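Local coordinates for gram-negative insecticidal protein (Chromobacterium piscinae, PDB 6FBM) that probably acts as a pore-forming insecticidal toxin, pairing a membrane attack complex/perforin (MACPF) domain with a beta-tripod domain, at residues L181-A186 against N226-N231. Residues are numbered along the deposited sequence; the frame is centred on the assembly and turned at random.
Sequences LDYSAA and NSFRSN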
ATOM      1  N   LEU A 181      25.129 -15.222  -0.570  1.00 14.79           N
ATOM      2  CA  LEU A 181      25.785 -14.630  -1.727  1.00 14.35           C
ATOM      3  C   LEU A 181      26.948 -15.501  -2.138  1.00 14.21           C
ATOM      4  O   LEU A 181      27.703 -15.958  -1.288  1.00 13.77           O
ATOM      5  CB  LEU A 181      26.277 -13.232  -1.405  1.00 14.83           C
ATOM      6  CG  LEU A 181      25.186 -12.201  -1.118  1.00 15.16           C
ATOM      7  CD1 LEU A 181      25.839 -10.855  -0.891  1.00 15.41           C
ATOM      8  CD2 LEU A 181      24.154 -12.110  -2.235  1.00 14.55           C
ATOM      9  N   ASP A 182      27.062 -15.725  -3.450  1.00 14.19           N
ATOM     10  CA  ASP A 182      28.141 -16.475  -4.077  1.00 14.31           C
ATOM     11  C   ASP A 182      28.949 -15.519  -4.910  1.00 15.43           C
ATOM     12  O   ASP A 182      28.481 -15.038  -5.939  1.00 17.40           O
ATOM     13  CB  ASP A 182      27.583 -17.519  -5.007  1.00 13.68           C
ATOM     14  CG  ASP A 182      26.951 -18.669  -4.267  1.00 14.20           C
ATOM     15  OD1 ASP A 182      27.059 -18.703  -3.049  1.00 14.60           O
ATOM     16  OD2 ASP A 182      26.314 -19.536  -4.895  1.00 15.55           O
ATOM     17  N   TYR A 183      30.162 -15.214  -4.455  1.00 15.72           N
ATOM     18  CA  TYR A 183      31.082 -14.363  -5.180  1.00 15.11           C
ATOM     19  C   TYR A 183      32.011 -15.323  -5.853  1.00 15.70           C
ATOM     20  O   TYR A 183      32.919 -15.870  -5.223  1.00 16.02           O
ATOM     21  CB  TYR A 183      31.799 -13.476  -4.173  1.00 14.58           C
ATOM     22  CG  TYR A 183      32.746 -12.432  -4.729  1.00 13.68           C
ATOM     23  CD1 TYR A 183      32.272 -11.307  -5.375  1.00 13.34           C
ATOM     24  CD2 TYR A 183      34.100 -12.532  -4.504  1.00 13.58           C
ATOM     25  CE1 TYR A 183      33.148 -10.352  -5.840  1.00 13.77           C
ATOM     26  CE2 TYR A 183      34.971 -11.561  -4.951  1.00 13.68           C
ATOM     27  CZ  TYR A 183      34.494 -10.473  -5.613  1.00 13.60           C
ATOM     28  OH  TYR A 183      35.368  -9.522  -6.050  1.00 13.56           O
ATOM     29  N   SER A 184      31.764 -15.571  -7.129  1.00 16.66           N
ATOM     30  CA  SER A 184      32.526 -16.595  -7.857  1.00 17.60           C
ATOM     31  C   SER A 184      33.495 -15.964  -8.851  1.00 17.73           C
ATOM     32  O   SER A 184      33.128 -15.033  -9.589  1.00 17.94           O
ATOM     33  CB  SER A 184      31.582 -17.583  -8.551  1.00 17.46           C
ATOM     34  OG  SER A 184      30.900 -16.966  -9.613  1.00 17.80           O
ATOM     35  N   ALA A 185      34.730 -16.475  -8.877  1.00 17.78           N
ATOM     36  CA  ALA A 185      35.775 -15.855  -9.693  1.00 17.13           C
ATOM     37  C   ALA A 185      36.538 -16.889 -10.488  1.00 17.17           C
ATOM     38  O   ALA A 185      36.994 -17.921  -9.940  1.00 17.65           O
ATOM     39  CB  ALA A 185      36.728 -15.022  -8.841  1.00 16.85           C
ATOM     40  N   ALA A 186      36.657 -16.613 -11.786  1.00 15.80           N
ATOM     41  CA  ALA A 186      37.606 -17.290 -12.647  1.00 16.22           C
ATOM     42  C   ALA A 186      38.818 -16.369 -12.766  1.00 16.16           C
ATOM     43  O   ALA A 186      38.755 -15.352 -13.464  1.00 14.87           O
ATOM     44  CB  ALA A 186      36.996 -17.536 -14.009  1.00 16.57           C
ATOM     45  N   ASN A 226      42.619  -5.093  -6.522  1.00 19.99           N
ATOM     46  CA  ASN A 226      42.502  -4.517  -7.875  1.00 20.75           C
ATOM     47  C   ASN A 226      43.014  -5.480  -8.939  1.00 19.80           C
ATOM     48  O   ASN A 226      42.411  -5.649  -9.992  1.00 20.19           O
ATOM     49  CB  ASN A 226      43.261  -3.185  -8.002  1.00 21.07           C
ATOM     50  CG  ASN A 226      42.511  -2.007  -7.386  1.00 22.19           C
ATOM     51  OD1 ASN A 226      41.297  -2.065  -7.157  1.00 23.43           O
ATOM     52  ND2 ASN A 226      43.221  -0.916  -7.158  1.00 23.31           N
ATOM     53  N   SER A 227      44.134  -6.108  -8.626  1.00 20.09           N
ATOM     54  CA  SER A 227      44.743  -7.113  -9.485  1.00 20.64           C
ATOM     55  C   SER A 227      43.813  -8.321  -9.703  1.00 20.80           C
ATOM     56  O   SER A 227      43.640  -8.809 -10.821  1.00 22.03           O
ATOM     57  CB  SER A 227      46.056  -7.565  -8.862  1.00 20.62           C
ATOM     58  OG  SER A 227      46.827  -8.253  -9.806  1.00 22.22           O
ATOM     59  N   PHE A 228      43.217  -8.788  -8.610  1.00 20.27           N
ATOM     60  CA  PHE A 228      42.229  -9.882  -8.633  1.00 19.07           C
ATOM     61  C   PHE A 228      41.048  -9.549  -9.538  1.00 18.63           C
ATOM     62  O   PHE A 228      40.703 -10.301 -10.448  1.00 17.81           O
ATOM     63  CB  PHE A 228      41.782 -10.210  -7.191  1.00 18.34           C
ATOM     64  CG  PHE A 228      40.597 -11.115  -7.088  1.00 18.06           C
ATOM     65  CD1 PHE A 228      40.725 -12.486  -7.226  1.00 18.85           C
ATOM     66  CD2 PHE A 228      39.337 -10.595  -6.821  1.00 18.74           C
ATOM     67  CE1 PHE A 228      39.602 -13.318  -7.112  1.00 19.95           C
ATOM     68  CE2 PHE A 228      38.226 -11.409  -6.700  1.00 18.75           C
ATOM     69  CZ  PHE A 228      38.356 -12.771  -6.853  1.00 19.27           C
ATOM     70  N   ARG A 229      40.457  -8.393  -9.297  1.00 18.53           N
ATOM     71  CA  ARG A 229      39.280  -7.982 -10.029  1.00 19.35           C
ATOM     72  C   ARG A 229      39.513  -7.788 -11.523  1.00 20.11           C
ATOM     73  O   ARG A 229      38.735  -8.286 -12.333  1.00 21.37           O
ATOM     74  CB  ARG A 229      38.684  -6.708  -9.416  1.00 19.02           C
ATOM     75  CG  ARG A 229      38.074  -6.931  -8.043  1.00 17.87           C
ATOM     76  CD  ARG A 229      37.370  -5.690  -7.515  1.00 17.24           C
ATOM     77  NE  ARG A 229      36.931  -5.913  -6.146  1.00 17.61           N
ATOM     78  CZ  ARG A 229      36.363  -4.992  -5.370  1.00 18.07           C
ATOM     79  NH1 ARG A 229      36.138  -3.759  -5.830  1.00 18.24           N
ATOM     80  NH2 ARG A 229      36.038  -5.300  -4.113  1.00 17.07           N
ATOM     81  N   SER A 230      40.565  -7.067 -11.885  1.00 22.31           N
ATOM     82  CA  SER A 230      40.833  -6.777 -13.298  1.00 23.57           C
ATOM     83  C   SER A 230      41.432  -7.968 -14.077  1.00 23.32           C
ATOM     84  O   SER A 230      41.382  -7.968 -15.309  1.00 24.96           O
ATOM     85  CB  SER A 230      41.640  -5.473 -13.486  1.00 22.93           C
ATOM     86  OG  SER A 230      42.774  -5.469 -12.690  1.00 22.81           O
ATOM     87  N   ASN A 231      41.945  -8.982 -13.375  1.00 21.68           N
ATOM     88  CA  ASN A 231      42.351 -10.252 -14.015  1.00 19.74           C
ATOM     89  C   ASN A 231      41.461 -11.456 -13.683  1.00 19.41           C
ATOM     90  O   ASN A 231      41.895 -12.607 -13.844  1.00 19.82           O
ATOM     91  CB  ASN A 231      43.807 -10.570 -13.680  1.00 19.02           C
ATOM     92  CG  ASN A 231      44.756  -9.486 -14.138  1.00 19.04           C
ATOM     93  OD1 ASN A 231      45.469  -8.876 -13.322  1.00 20.73           O
ATOM     94  ND2 ASN A 231      44.746  -9.207 -15.433  1.00 18.03           N
TER
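Tyr183 OH and Arg229 NE both hydrogen-bond to Ser205 OG, so one serine hydroxyl of helix 198-209 joins strand 179-187 to helix 220-230; directly, Tyr183 OH and Arg229 NE stand 3.9 Å apart. The site lies in the MACPF domain, where strand 179-187 and its antiparallel neighbour 232-239 are joined through helices 198-209 and 220-230. By position these helices probably match the second transmembrane-hairpin (TMH2) cluster, which in pore-forming relatives refolds into a beta-hairpin on membrane insertion. The axes of strand 181-186 and helix 226-230 pass 9.9 Å apart at 77°, a gap bridged by side chains, with no direct hydrogen bond. Tyr183 and Phe228 reach in from opposite directions, the trans chi1 of each (-176° and 169°) carrying the two rings toward one another across the gap. The phenol end of Tyr183 meets the Phe228 ring at its edge: Tyr183 CZ lies in the ring plane, and Tyr183 OH is 3.5 Å from Phe228 CE2. Phe228 CE2 also packs 3.7 Å from Tyr183 CE2. Ile234 of strand 232-239 touches both aromatic side chains, while Thr201 and Leu198 of helix 198-209 also contact Phe228. Two residues along the strand from Tyr183, Ala185 CB approaches Phe228 CZ obliquely at 3.4 Å.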